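PDB 4NNB: OBCA, Oxalate Biosynthetic Component A from Burkholderia glumae, which belongs to a TIM-barrel enzyme family, carries an additional N-terminal domain, and holds a magnesium ion together with an oxaloacetate ion. Local coordinates for residues L127-V132 with A412-D417; M454-V459 with T479-R484; L458-L463 with L507-T512; G380-R385 with V402-I407. All blocks are in the same frame, centred on the assembly; numbering follows the deposited sequence.

Interaction 1: L127-V132 with A412-D417; sequences LARRIV and ADESAD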
loop_
_atom_site.group_PDB
_atom_site.type_symbol
_atom_site.label_atom_id
_atom_site.label_comp_id
_atom_site.label_asym_id
_atom_site.label_seq_id
_atom_site.Cartn_x
_atom_site.Cartn_y
_atom_site.Cartn_z
ATOM N N LEU A 127 0.473 22.723 -4.750
ATOM C CA LEU A 127 0.915 23.122 -3.417
ATOM C C LEU A 127 -0.116 22.689 -2.361
ATOM O O LEU A 127 0.242 22.146 -1.315
ATOM C CB LEU A 127 1.167 24.638 -3.359
ATOM C CG LEU A 127 1.800 25.128 -2.049
ATOM C CD1 LEU A 127 2.886 24.165 -1.589
ATOM C CD2 LEU A 127 2.374 26.535 -2.184
ATOM N N ALA A 128 -1.391 22.917 -2.649
ATOM C CA ALA A 128 -2.458 22.485 -1.751
ATOM C C ALA A 128 -2.423 20.964 -1.501
ATOM O O ALA A 128 -2.566 20.525 -0.361
ATOM C CB ALA A 128 -3.821 22.921 -2.282
ATOM N N ARG A 129 -2.220 20.173 -2.558
ATOM C CA ARG A 129 -2.133 18.714 -2.422
ATOM C C ARG A 129 -0.980 18.320 -1.511
ATOM O O ARG A 129 -1.124 17.436 -0.675
ATOM C CB ARG A 129 -1.945 18.024 -3.782
ATOM C CG ARG A 129 -3.154 18.023 -4.679
ATOM C CD ARG A 129 -2.978 17.118 -5.917
ATOM N NE ARG A 129 -3.951 17.472 -6.949
ATOM C CZ ARG A 129 -3.644 17.966 -8.148
ATOM N NH1 ARG A 129 -2.376 18.146 -8.507
ATOM N NH2 ARG A 129 -4.616 18.270 -8.996
ATOM N N ARG A 130 0.165 18.972 -1.684
ATOM C CA ARG A 130 1.328 18.702 -0.849
ATOM C C ARG A 130 1.012 18.900 0.626
ATOM O O ARG A 130 1.379 18.071 1.465
ATOM C CB ARG A 130 2.493 19.626 -1.224
ATOM C CG ARG A 130 3.471 19.053 -2.235
ATOM C CD ARG A 130 4.541 20.089 -2.583
ATOM N NE ARG A 130 5.707 20.022 -1.703
ATOM C CZ ARG A 130 6.709 20.897 -1.722
ATOM N NH1 ARG A 130 6.681 21.919 -2.571
ATOM N NH2 ARG A 130 7.739 20.753 -0.893
ATOM N N ILE A 131 0.351 20.012 0.939
ATOM C CA ILE A 131 0.016 20.336 2.322
ATOM C C ILE A 131 -1.022 19.356 2.857
ATOM O O ILE A 131 -0.871 18.820 3.964
ATOM C CB ILE A 131 -0.521 21.775 2.455
ATOM C CG1 ILE A 131 0.564 22.773 2.046
ATOM C CG2 ILE A 131 -0.961 22.048 3.876
ATOM C CD1 ILE A 131 0.080 24.198 1.939
ATOM N N VAL A 132 -2.080 19.134 2.079
ATOM C CA VAL A 132 -3.129 18.212 2.491
ATOM C C VAL A 132 -2.569 16.792 2.731
ATOM O O VAL A 132 -2.879 16.165 3.743
ATOM C CB VAL A 132 -4.322 18.201 1.503
ATOM C CG1 VAL A 132 -5.311 17.108 1.882
ATOM C CG2 VAL A 132 -5.040 19.556 1.512
ATOM N N ALA A 412 -1.509 13.178 -15.332
ATOM C CA ALA A 412 -1.052 14.444 -14.765
ATOM C C ALA A 412 -1.712 15.673 -15.421
ATOM O O ALA A 412 -1.703 16.762 -14.845
ATOM C CB ALA A 412 0.462 14.542 -14.841
ATOM N N ASP A 413 -2.281 15.498 -16.614
ATOM C CA ASP A 413 -2.971 16.589 -17.301
ATOM C C ASP A 413 -4.255 16.956 -16.571
ATOM O O ASP A 413 -4.656 18.117 -16.556
ATOM C CB ASP A 413 -3.328 16.203 -18.741
ATOM C CG ASP A 413 -2.124 16.126 -19.651
ATOM O OD1 ASP A 413 -1.079 16.741 -19.347
ATOM O OD2 ASP A 413 -2.234 15.448 -20.694
ATOM N N GLU A 414 -4.898 15.951 -15.985
ATOM C CA GLU A 414 -6.183 16.118 -15.309
ATOM C C GLU A 414 -7.283 16.638 -16.233
ATOM O O GLU A 414 -8.125 17.439 -15.823
ATOM C CB GLU A 414 -6.053 17.023 -14.083
ATOM C CG GLU A 414 -5.111 16.496 -13.024
ATOM C CD GLU A 414 -5.363 17.134 -11.675
ATOM O OE1 GLU A 414 -4.833 18.240 -11.425
ATOM O OE2 GLU A 414 -6.101 16.531 -10.865
ATOM N N SER A 415 -7.276 16.173 -17.479
ATOM C CA SER A 415 -8.331 16.520 -18.425
ATOM C C SER A 415 -9.082 15.264 -18.866
ATOM O O SER A 415 -8.522 14.165 -18.869
ATOM C CB SER A 415 -7.760 17.278 -19.626
ATOM O OG SER A 415 -6.890 16.469 -20.397
ATOM N N ALA A 416 -10.354 15.426 -19.221
ATOM C CA ALA A 416 -11.205 14.298 -19.586
ATOM C C ALA A 416 -10.725 13.589 -20.851
ATOM O O ALA A 416 -10.914 12.375 -20.997
ATOM C CB ALA A 416 -12.652 14.743 -19.740
ATOM N N ASP A 417 -10.110 14.343 -21.760
ATOM C CA ASP A 417 -9.549 13.761 -22.977
ATOM C C ASP A 417 -8.319 12.908 -22.660
ATOM O O ASP A 417 -8.181 11.784 -23.154
ATOM C CB ASP A 417 -9.155 14.852 -23.978
ATOM C CG ASP A 417 -10.317 15.310 -24.841
ATOM O OD1 ASP A 417 -11.370 14.641 -24.833
ATOM O OD2 ASP A 417 -10.162 16.335 -25.540
#

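Interaction 2: M454-V459 with T479-R484; sequences MQNLLV and TVNDAR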
loop_
_atom_site.group_PDB
_atom_site.type_symbol
_atom_site.label_atom_id
_atom_site.label_comp_id
_atom_site.label_asym_id
_atom_site.label_seq_id
_atom_site.Cartn_x
_atom_site.Cartn_y
_atom_site.Cartn_z
ATOM N N MET A 454 -2.066 5.877 -10.126
ATOM C CA MET A 454 -2.726 5.491 -11.372
ATOM C C MET A 454 -4.160 5.027 -11.150
ATOM O O MET A 454 -4.858 4.662 -12.103
ATOM C CB MET A 454 -1.945 4.355 -12.061
ATOM C CG MET A 454 -0.559 4.735 -12.508
ATOM S SD MET A 454 0.361 3.390 -13.313
ATOM C CE MET A 454 -0.662 3.128 -14.770
ATOM N N GLN A 455 -4.614 5.040 -9.899
ATOM C CA GLN A 455 -5.873 4.374 -9.571
ATOM C C GLN A 455 -7.154 4.989 -10.142
ATOM O O GLN A 455 -8.200 4.356 -10.094
ATOM C CB GLN A 455 -6.001 4.133 -8.060
ATOM C CG GLN A 455 -5.128 2.962 -7.569
ATOM C CD GLN A 455 -5.258 2.713 -6.083
ATOM O OE1 GLN A 455 -5.847 3.513 -5.357
ATOM N NE2 GLN A 455 -4.710 1.603 -5.620
ATOM N N ASN A 456 -7.087 6.197 -10.696
ATOM C CA ASN A 456 -8.286 6.754 -11.337
ATOM C C ASN A 456 -8.681 5.928 -12.563
ATOM O O ASN A 456 -9.798 6.017 -13.045
ATOM C CB ASN A 456 -8.107 8.229 -11.713
ATOM C CG ASN A 456 -8.011 9.141 -10.494
ATOM O OD1 ASN A 456 -8.448 8.782 -9.407
ATOM N ND2 ASN A 456 -7.432 10.325 -10.678
ATOM N N LEU A 457 -7.746 5.115 -13.045
ATOM C CA LEU A 457 -7.959 4.252 -14.200
ATOM C C LEU A 457 -8.641 2.943 -13.839
ATOM O O LEU A 457 -9.165 2.261 -14.720
ATOM C CB LEU A 457 -6.612 3.920 -14.855
ATOM C CG LEU A 457 -5.770 5.075 -15.378
ATOM C CD1 LEU A 457 -4.416 4.573 -15.838
ATOM C CD2 LEU A 457 -6.500 5.770 -16.522
ATOM N N LEU A 458 -8.624 2.584 -12.552
ATOM C CA LEU A 458 -9.020 1.237 -12.112
ATOM C C LEU A 458 -10.334 0.730 -12.676
ATOM O O LEU A 458 -10.388 -0.352 -13.267
ATOM C CB LEU A 458 -9.107 1.160 -10.590
ATOM C CG LEU A 458 -7.906 0.639 -9.815
ATOM C CD1 LEU A 458 -8.277 0.601 -8.338
ATOM C CD2 LEU A 458 -7.458 -0.743 -10.320
ATOM N N VAL A 459 -11.402 1.494 -12.467
ATOM C CA VAL A 459 -12.719 1.051 -12.896
ATOM C C VAL A 459 -12.864 1.007 -14.419
ATOM O O VAL A 459 -13.384 0.028 -14.950
ATOM C CB VAL A 459 -13.842 1.881 -12.247
ATOM C CG1 VAL A 459 -15.202 1.508 -12.841
ATOM C CG2 VAL A 459 -13.836 1.656 -10.748
ATOM N N THR A 479 -3.773 6.793 -0.701
ATOM C CA THR A 479 -4.653 7.949 -0.875
ATOM C C THR A 479 -6.081 7.637 -1.340
ATOM O O THR A 479 -6.385 6.542 -1.827
ATOM C CB THR A 479 -4.028 8.967 -1.861
ATOM O OG1 THR A 479 -3.810 8.339 -3.127
ATOM C CG2 THR A 479 -2.695 9.482 -1.331
ATOM N N VAL A 480 -6.962 8.617 -1.162
ATOM C CA VAL A 480 -8.273 8.607 -1.798
ATOM C C VAL A 480 -8.492 9.972 -2.450
ATOM O O VAL A 480 -7.856 10.969 -2.071
ATOM C CB VAL A 480 -9.430 8.352 -0.805
ATOM C CG1 VAL A 480 -9.406 6.930 -0.269
ATOM C CG2 VAL A 480 -9.399 9.386 0.337
ATOM N N ASN A 481 -9.374 10.017 -3.439
ATOM C CA ASN A 481 -9.881 11.297 -3.915
ATOM C C ASN A 481 -10.877 11.860 -2.905
ATOM O O ASN A 481 -11.569 11.104 -2.221
ATOM C CB ASN A 481 -10.548 11.145 -5.285
ATOM C CG ASN A 481 -9.548 10.850 -6.382
ATOM O OD1 ASN A 481 -8.442 11.383 -6.382
ATOM N ND2 ASN A 481 -9.923 9.996 -7.315
ATOM N N ASP A 482 -10.946 13.188 -2.813
ATOM C CA ASP A 482 -11.897 13.850 -1.925
ATOM C C ASP A 482 -12.160 15.234 -2.498
ATOM O O ASP A 482 -11.367 16.146 -2.296
ATOM C CB ASP A 482 -11.331 13.962 -0.502
ATOM C CG ASP A 482 -12.362 14.465 0.509
ATOM O OD1 ASP A 482 -13.376 15.074 0.099
ATOM O OD2 ASP A 482 -12.155 14.259 1.725
ATOM N N ALA A 483 -13.273 15.376 -3.218
ATOM C CA ALA A 483 -13.601 16.625 -3.913
ATOM C C ALA A 483 -13.814 17.818 -2.967
ATOM O O ALA A 483 -13.755 18.970 -3.395
ATOM C CB ALA A 483 -14.823 16.426 -4.815
ATOM N N ARG A 484 -14.050 17.539 -1.687
ATOM C CA ARG A 484 -14.290 18.597 -0.706
ATOM C C ARG A 484 -13.059 19.459 -0.449
ATOM O O ARG A 484 -13.177 20.647 -0.116
ATOM C CB ARG A 484 -14.766 17.992 0.615
ATOM C CG ARG A 484 -16.025 17.144 0.499
ATOM C CD ARG A 484 -16.333 16.432 1.805
ATOM N NE ARG A 484 -15.234 15.562 2.237
ATOM C CZ ARG A 484 -15.263 14.799 3.328
ATOM N NH1 ARG A 484 -16.338 14.777 4.099
ATOM N NH2 ARG A 484 -14.212 14.059 3.651
HETATM O O HOH W 1 -4.526 4.999 -3.205
#

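Interaction 3: L458-L463 with L507-T512; sequences LVDVAL and LGRGAT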
loop_
_atom_site.group_PDB
_atom_site.type_symbol
_atom_site.label_atom_id
_atom_site.label_comp_id
_atom_site.label_asym_id
_atom_site.label_seq_id
_atom_site.Cartn_x
_atom_site.Cartn_y
_atom_site.Cartn_z
ATOM N N LEU A 458 -8.624 2.584 -12.552
ATOM C CA LEU A 458 -9.020 1.237 -12.112
ATOM C C LEU A 458 -10.334 0.730 -12.676
ATOM O O LEU A 458 -10.388 -0.352 -13.267
ATOM C CB LEU A 458 -9.107 1.160 -10.590
ATOM C CG LEU A 458 -7.906 0.639 -9.815
ATOM C CD1 LEU A 458 -8.277 0.601 -8.338
ATOM C CD2 LEU A 458 -7.458 -0.743 -10.320
ATOM N N VAL A 459 -11.402 1.494 -12.467
ATOM C CA VAL A 459 -12.719 1.051 -12.896
ATOM C C VAL A 459 -12.864 1.007 -14.419
ATOM O O VAL A 459 -13.384 0.028 -14.950
ATOM C CB VAL A 459 -13.842 1.881 -12.247
ATOM C CG1 VAL A 459 -15.202 1.508 -12.841
ATOM C CG2 VAL A 459 -13.836 1.656 -10.748
ATOM N N ASP A 460 -12.405 2.043 -15.120
ATOM C CA ASP A 460 -12.535 2.057 -16.577
ATOM C C ASP A 460 -11.776 0.883 -17.202
ATOM O O ASP A 460 -12.304 0.188 -18.075
ATOM C CB ASP A 460 -12.022 3.364 -17.175
ATOM C CG ASP A 460 -12.973 4.533 -16.949
ATOM O OD1 ASP A 460 -14.187 4.307 -16.767
ATOM O OD2 ASP A 460 -12.491 5.680 -16.953
ATOM N N VAL A 461 -10.542 0.669 -16.746
ATOM C CA VAL A 461 -9.705 -0.401 -17.284
ATOM C C VAL A 461 -10.291 -1.774 -16.995
ATOM O O VAL A 461 -10.326 -2.637 -17.868
ATOM C CB VAL A 461 -8.270 -0.326 -16.739
ATOM C CG1 VAL A 461 -7.474 -1.570 -17.133
ATOM C CG2 VAL A 461 -7.585 0.912 -17.253
ATOM N N ALA A 462 -10.775 -1.975 -15.773
ATOM C CA ALA A 462 -11.314 -3.273 -15.391
ATOM C C ALA A 462 -12.596 -3.599 -16.157
ATOM O O ALA A 462 -12.827 -4.745 -16.579
ATOM C CB ALA A 462 -11.567 -3.320 -13.897
ATOM N N LEU A 463 -13.446 -2.589 -16.311
ATOM C CA LEU A 463 -14.713 -2.775 -16.994
ATOM C C LEU A 463 -14.470 -3.011 -18.485
ATOM O O LEU A 463 -15.113 -3.862 -19.101
ATOM C CB LEU A 463 -15.615 -1.560 -16.749
ATOM C CG LEU A 463 -16.818 -1.786 -15.821
ATOM C CD1 LEU A 463 -16.603 -2.894 -14.812
ATOM C CD2 LEU A 463 -17.232 -0.500 -15.115
ATOM N N LEU A 507 -20.943 0.540 -8.550
ATOM C CA LEU A 507 -22.402 0.579 -8.526
ATOM C C LEU A 507 -22.969 1.683 -9.429
ATOM O O LEU A 507 -24.001 1.505 -10.067
ATOM C CB LEU A 507 -22.896 0.744 -7.092
ATOM C CG LEU A 507 -22.761 -0.505 -6.230
ATOM C CD1 LEU A 507 -23.181 -0.218 -4.789
ATOM C CD2 LEU A 507 -23.583 -1.636 -6.822
ATOM N N GLY A 508 -22.267 2.806 -9.502
ATOM C CA GLY A 508 -22.665 3.899 -10.373
ATOM C C GLY A 508 -22.549 3.621 -11.864
ATOM O O GLY A 508 -22.993 4.435 -12.681
ATOM N N ARG A 509 -21.949 2.491 -12.231
ATOM C CA ARG A 509 -21.846 2.117 -13.642
ATOM C C ARG A 509 -22.613 0.838 -13.917
ATOM O O ARG A 509 -22.368 0.162 -14.913
ATOM C CB ARG A 509 -20.389 1.933 -14.059
ATOM C CG ARG A 509 -19.456 2.986 -13.522
ATOM C CD ARG A 509 -18.917 3.904 -14.597
ATOM N NE ARG A 509 -17.733 4.595 -14.101
ATOM C CZ ARG A 509 -16.513 4.439 -14.601
ATOM N NH1 ARG A 509 -15.495 5.102 -14.069
ATOM N NH2 ARG A 509 -16.318 3.631 -15.640
ATOM N N GLY A 510 -23.533 0.499 -13.021
ATOM C CA GLY A 510 -24.369 -0.670 -13.207
ATOM C C GLY A 510 -23.657 -2.000 -13.042
ATOM O O GLY A 510 -24.034 -2.987 -13.670
ATOM N N ALA A 511 -22.634 -2.041 -12.191
ATOM C CA ALA A 511 -21.999 -3.312 -11.868
ATOM C C ALA A 511 -22.590 -3.880 -10.589
ATOM O O ALA A 511 -23.069 -3.137 -9.732
ATOM C CB ALA A 511 -20.480 -3.155 -11.746
ATOM N N THR A 512 -22.563 -5.201 -10.474
ATOM C CA THR A 512 -22.960 -5.888 -9.254
ATOM C C THR A 512 -21.699 -6.221 -8.446
ATOM O O THR A 512 -20.653 -6.518 -9.023
ATOM C CB THR A 512 -23.709 -7.194 -9.589
ATOM O OG1 THR A 512 -24.802 -6.902 -10.471
ATOM C CG2 THR A 512 -24.240 -7.867 -8.326
#

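Interaction 4: G380-R385 with V402-I407; sequences GVDQYR and VVREEI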
loop_
_atom_site.group_PDB
_atom_site.type_symbol
_atom_site.label_atom_id
_atom_site.label_comp_id
_atom_site.label_asym_id
_atom_site.label_seq_id
_atom_site.Cartn_x
_atom_site.Cartn_y
_atom_site.Cartn_z
ATOM N N GLY A 380 0.905 -1.593 -13.903
ATOM C CA GLY A 380 1.433 -0.258 -13.662
ATOM C C GLY A 380 2.680 -0.225 -12.810
ATOM O O GLY A 380 3.197 0.853 -12.491
ATOM N N VAL A 381 3.165 -1.400 -12.425
ATOM C CA VAL A 381 4.397 -1.488 -11.650
ATOM C C VAL A 381 5.516 -1.969 -12.578
ATOM O O VAL A 381 5.435 -3.077 -13.122
ATOM C CB VAL A 381 4.238 -2.460 -10.458
ATOM C CG1 VAL A 381 5.551 -2.596 -9.676
ATOM C CG2 VAL A 381 3.127 -1.982 -9.538
ATOM N N ASP A 382 6.545 -1.142 -12.765
ATOM C CA ASP A 382 7.613 -1.454 -13.720
ATOM C C ASP A 382 8.422 -2.685 -13.286
ATOM O O ASP A 382 8.838 -2.787 -12.130
ATOM C CB ASP A 382 8.547 -0.254 -13.931
ATOM C CG ASP A 382 7.823 0.983 -14.479
ATOM O OD1 ASP A 382 6.691 0.879 -14.993
ATOM O OD2 ASP A 382 8.416 2.072 -14.415
ATOM N N GLN A 383 8.655 -3.601 -14.225
ATOM C CA GLN A 383 9.320 -4.875 -13.931
ATOM C C GLN A 383 10.470 -5.135 -14.887
ATOM O O GLN A 383 10.458 -4.648 -16.024
ATOM C CB GLN A 383 8.305 -6.026 -14.056
ATOM C CG GLN A 383 7.128 -5.918 -13.060
ATOM C CD GLN A 383 7.528 -6.271 -11.634
ATOM O OE1 GLN A 383 8.604 -6.817 -11.397
ATOM N NE2 GLN A 383 6.664 -5.958 -10.681
ATOM N N TYR A 384 11.450 -5.921 -14.438
ATOM C CA TYR A 384 12.544 -6.346 -15.304
ATOM C C TYR A 384 12.451 -7.846 -15.529
ATOM O O TYR A 384 11.796 -8.556 -14.769
ATOM C CB TYR A 384 13.905 -6.068 -14.651
ATOM C CG TYR A 384 14.427 -4.641 -14.740
ATOM C CD1 TYR A 384 14.319 -3.895 -15.915
ATOM C CD2 TYR A 384 15.049 -4.050 -13.644
ATOM C CE1 TYR A 384 14.817 -2.589 -15.987
ATOM C CE2 TYR A 384 15.534 -2.744 -13.705
ATOM C CZ TYR A 384 15.418 -2.031 -14.876
ATOM O OH TYR A 384 15.912 -0.750 -14.932
ATOM N N ARG A 385 13.117 -8.320 -16.574
ATOM C CA ARG A 385 13.499 -9.727 -16.659
ATOM C C ARG A 385 15.021 -9.743 -16.816
ATOM O O ARG A 385 15.581 -8.961 -17.590
ATOM C CB ARG A 385 12.814 -10.425 -17.838
ATOM C CG ARG A 385 13.136 -11.931 -17.929
ATOM C CD ARG A 385 12.314 -12.619 -19.012
ATOM N NE ARG A 385 12.658 -14.037 -19.138
ATOM C CZ ARG A 385 11.935 -14.914 -19.819
ATOM N NH1 ARG A 385 10.821 -14.516 -20.420
ATOM N NH2 ARG A 385 12.310 -16.186 -19.886
ATOM N N VAL A 402 7.612 2.368 -21.273
ATOM C CA VAL A 402 7.453 3.531 -22.150
ATOM C C VAL A 402 5.985 3.942 -22.276
ATOM O O VAL A 402 5.665 5.137 -22.294
ATOM C CB VAL A 402 8.084 3.317 -23.545
ATOM C CG1 VAL A 402 9.587 3.199 -23.428
ATOM C CG2 VAL A 402 7.515 2.085 -24.223
ATOM N N VAL A 403 5.096 2.952 -22.337
ATOM C CA VAL A 403 3.667 3.219 -22.391
ATOM C C VAL A 403 3.166 3.687 -21.022
ATOM O O VAL A 403 2.359 4.616 -20.928
ATOM C CB VAL A 403 2.868 1.989 -22.864
ATOM C CG1 VAL A 403 1.371 2.279 -22.846
ATOM C CG2 VAL A 403 3.310 1.572 -24.264
ATOM N N ARG A 404 3.663 3.060 -19.962
ATOM C CA ARG A 404 3.290 3.458 -18.601
ATOM C C ARG A 404 3.675 4.914 -18.308
ATOM O O ARG A 404 2.918 5.650 -17.666
ATOM C CB ARG A 404 3.944 2.533 -17.571
ATOM C CG ARG A 404 3.274 2.550 -16.205
ATOM C CD ARG A 404 4.255 2.982 -15.132
ATOM N NE ARG A 404 4.503 4.402 -15.207
ATOM C CZ ARG A 404 5.692 4.980 -15.096
ATOM N NH1 ARG A 404 6.787 4.263 -14.896
ATOM N NH2 ARG A 404 5.774 6.291 -15.185
ATOM N N GLU A 405 4.859 5.317 -18.761
ATOM C CA GLU A 405 5.302 6.702 -18.609
ATOM C C GLU A 405 4.351 7.683 -19.317
ATOM O O GLU A 405 4.078 8.768 -18.803
ATOM C CB GLU A 405 6.751 6.865 -19.091
ATOM C CG GLU A 405 7.773 6.183 -18.172
ATOM C CD GLU A 405 9.181 6.164 -18.743
ATOM O OE1 GLU A 405 9.341 6.284 -19.975
ATOM O OE2 GLU A 405 10.129 6.029 -17.955
ATOM N N GLU A 406 3.832 7.288 -20.475
ATOM C CA GLU A 406 2.871 8.106 -21.211
ATOM C C GLU A 406 1.564 8.219 -20.432
ATOM O O GLU A 406 0.949 9.292 -20.373
ATOM C CB GLU A 406 2.618 7.516 -22.608
ATOM C CG GLU A 406 1.761 8.392 -23.534
ATOM C CD GLU A 406 1.819 7.950 -25.001
ATOM O OE1 GLU A 406 2.637 7.064 -25.340
ATOM O OE2 GLU A 406 1.045 8.497 -25.817
ATOM N N ILE A 407 1.151 7.108 -19.828
ATOM C CA ILE A 407 -0.054 7.068 -19.005
ATOM C C ILE A 407 0.045 8.004 -17.794
ATOM O O ILE A 407 -0.901 8.740 -17.498
ATOM C CB ILE A 407 -0.379 5.623 -18.551
ATOM C CG1 ILE A 407 -0.922 4.808 -19.723
ATOM C CG2 ILE A 407 -1.386 5.622 -17.422
ATOM C CD1 ILE A 407 -1.015 3.316 -19.436
#

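Interaction 1: L127-V132 with A412-D417
One ion pair at the surface links helix 125-137 of the N-terminal domain to the turn between helix 401-413 and helix 416-440: Arg129 reaches Glu414. The backbones stand well apart, their nearest CA atoms, those of Arg129 and Ala412, being 13.1 Å from each other, so two long side chains approaching from opposite directions must span the gap. Arg129 does so with its chain extended from CG to NE, and Glu414 is likewise extended beyond CG. The salt bridge is modelled between Arg129 NH2 and Glu414 OE1 at 2.4 Å. That is shorter than such a bond should be, and its exact length is doubtful. The carboxylate oxygen comes to the edge of the guanidinium, near its plane, but the two flat groups are turned 71° apart, so they do not form a coplanar, two-pronged pair; Glu414 OE2 lies 3.0 Å from the same Arg129 NH2.

Helices 401-413 and 416-440 lie in the chain between barrel strands 373-378 and 444-449. Glu414 follows helix 401-413 with a positive phi of 60°, and Ser415 is the N-cap of helix 416-440, so the acid projects from a sharp change of direction. On the other side, Arg129 NE donates to the carbonyl oxygen of Gly487, giving the guanidinium a second anchor, while Val132 packs on Val485 and Leu120.

Interaction 2: M454-V459 with T479-R484
Direct contact between Asn456 and Asn481 is a single amide-to-amide hydrogen bond. Asn481 ND2 donates to Asn456 OD1 at 2.8 Å, fairly straight at 161°, and the acceptor lies in the plane of the Asn481 amide. The donor is tilted 28° from the plane of the Asn456 carbonyl, and the two amides are turned 41° against each other. Asn481 CB points at the other segment, with CG anti to the carbonyl carbon; Asn456 starts off to the side and brings its end nearer. The side chains come from opposite directions, and both residues are exposed, so this is a surface link rather than a piece of the core.

A water provides the second kind of link. It donates to Gln455 OE1 at 2.9 Å and to the backbone Thr479 O at 2.8 Å, joining a side chain of one segment to the main chain of the other, and Thr479 OG1 gives it a weak bond besides. In barrel terms, 454-459 leads from strand 444-449 into helix 458-465, whereas 479-484 begins with one strand of the antiparallel pair 479-481 and 489-491, a few residues after the magnesium ligand Glu475.

Charged bonds and an Asx turn lie at the far end of 479-484. Asp482 OD1 accepts from the backbone Arg484 N at 3.1 Å, which makes the turn, and also from Arg484 NE at 2.9 Å. Arg484 NH2 meets Asp482 OD2 at 2.8 Å in the guanidinium plane, so the arginine grips the carboxylate side-on. Arg490 also pairs with Asp482 OD2, and Arg484 NH1 bridges to Glu144 of the N-terminal domain.

Interaction 3: L458-L463 with L507-T512
Arg509 lies across Val459 and Asp460 at the point where the Schellman motif ending helix 495-507 meets helix 458-465 of the barrel. In that motif Gly510 is the C-prime residue, with Gly510 N bonded to Leu507 O and Ala511 N to Leu506 O. Arg509, just before that glycine, faces the neighbouring helix.

The close-fitting part is the guanidinium. Val459 CG1, placed anti to the backbone N by a chi1 of 173°, sits over the centre of one face, 3.7 Å from Arg509 CZ. At the edge the same group meets Asp460: Arg509 NH2 donates to Asp460 OD1 at 2.5 Å, a short salt bridge in which the oxygen is approached nearly along its C-O axis. Arg509 NH1 adds a weak bond to that oxygen at 3.1 Å. Aspartate and arginine cross at about a right angle, their planes 46° apart. Each has a further partner, Glu505 for Arg509 NH1 and His419 for Asp460 OD2, so the pair belongs to a small polar network.

The looser side is the exposed turn itself, where the aliphatic stem of Arg509, bent at chi2, runs beside Leu463. That leucine also touches Leu6 of strand 5-10, as Ala511 does. Leu463 CD2 makes a single van der Waals contact with Arg509 CB, at 4.1 Å.

Interaction 4: G380-R385 with V402-I407
Arg404 NH1 is held by both oxygens of Asp382, although neither bond is strong. Asp382 OD2 is the nearer acceptor, at 2.8 Å, but the N-H meets it at a poor angle of 122°. Asp382 OD1 lies almost straight ahead of an N-H, yet at 3.4 Å. What results is a salt bridge in which one nitrogen straddles a carboxylate, instead of two nitrogens each taking an oxygen. Carboxylate and guanidinium are nearly coplanar, 18° apart, and the acid stands at the edge of the arginine.

Arg404, bent at chi2 and chi3, runs past the loop before its end turns to the aspartate. On the way Arg404 CD passes 3.2 Å from Asp382 OD1 and 3.6 Å from Gly380 O. Gly380 adopts a positive phi of 86°, and its CA is the closest across the segments to that of Arg404, at 6.5 Å. A further bond, from Arg404 NH2 to Ser408 OG one turn on, ties a second guanidinium nitrogen to the same helix. Asp382 OD2 also has a long, weak ion pair with Arg401, which in turn binds Glu405.

Beyond Asp382 the chain enters strand 383-386, the middle strand of a small antiparallel sheet with 317-318 and 393-395. Just before Asp382, Val381 touches Phe318 of the oxaloacetate pocket. Helix 401-413 carries Arg404 on one face, while Val403 and Ile407 pack against Leu425 of helix 416-440.

Overall arrangement
Read from the N terminus, interaction 1 closes the longest loop, running from the N-terminal domain through most of the barrel to the turn after helix 401-413. Interaction 4 is nested inside it, closing a short excursion between strand 373-378 and that same helix. Interactions 2 and 3 come after both, and start from the overlapping segments 454-459 and 458-463, which share Leu458 and Val459; the first reaches the strand pair beginning at 479-481, the second the end of helix 495-507. Interactions 2 and 4 touch, as Ile407 packs on Leu457 and Met454. Together the contacts tie the N-terminal domain, the outer barrel helices and the connections near the C terminus.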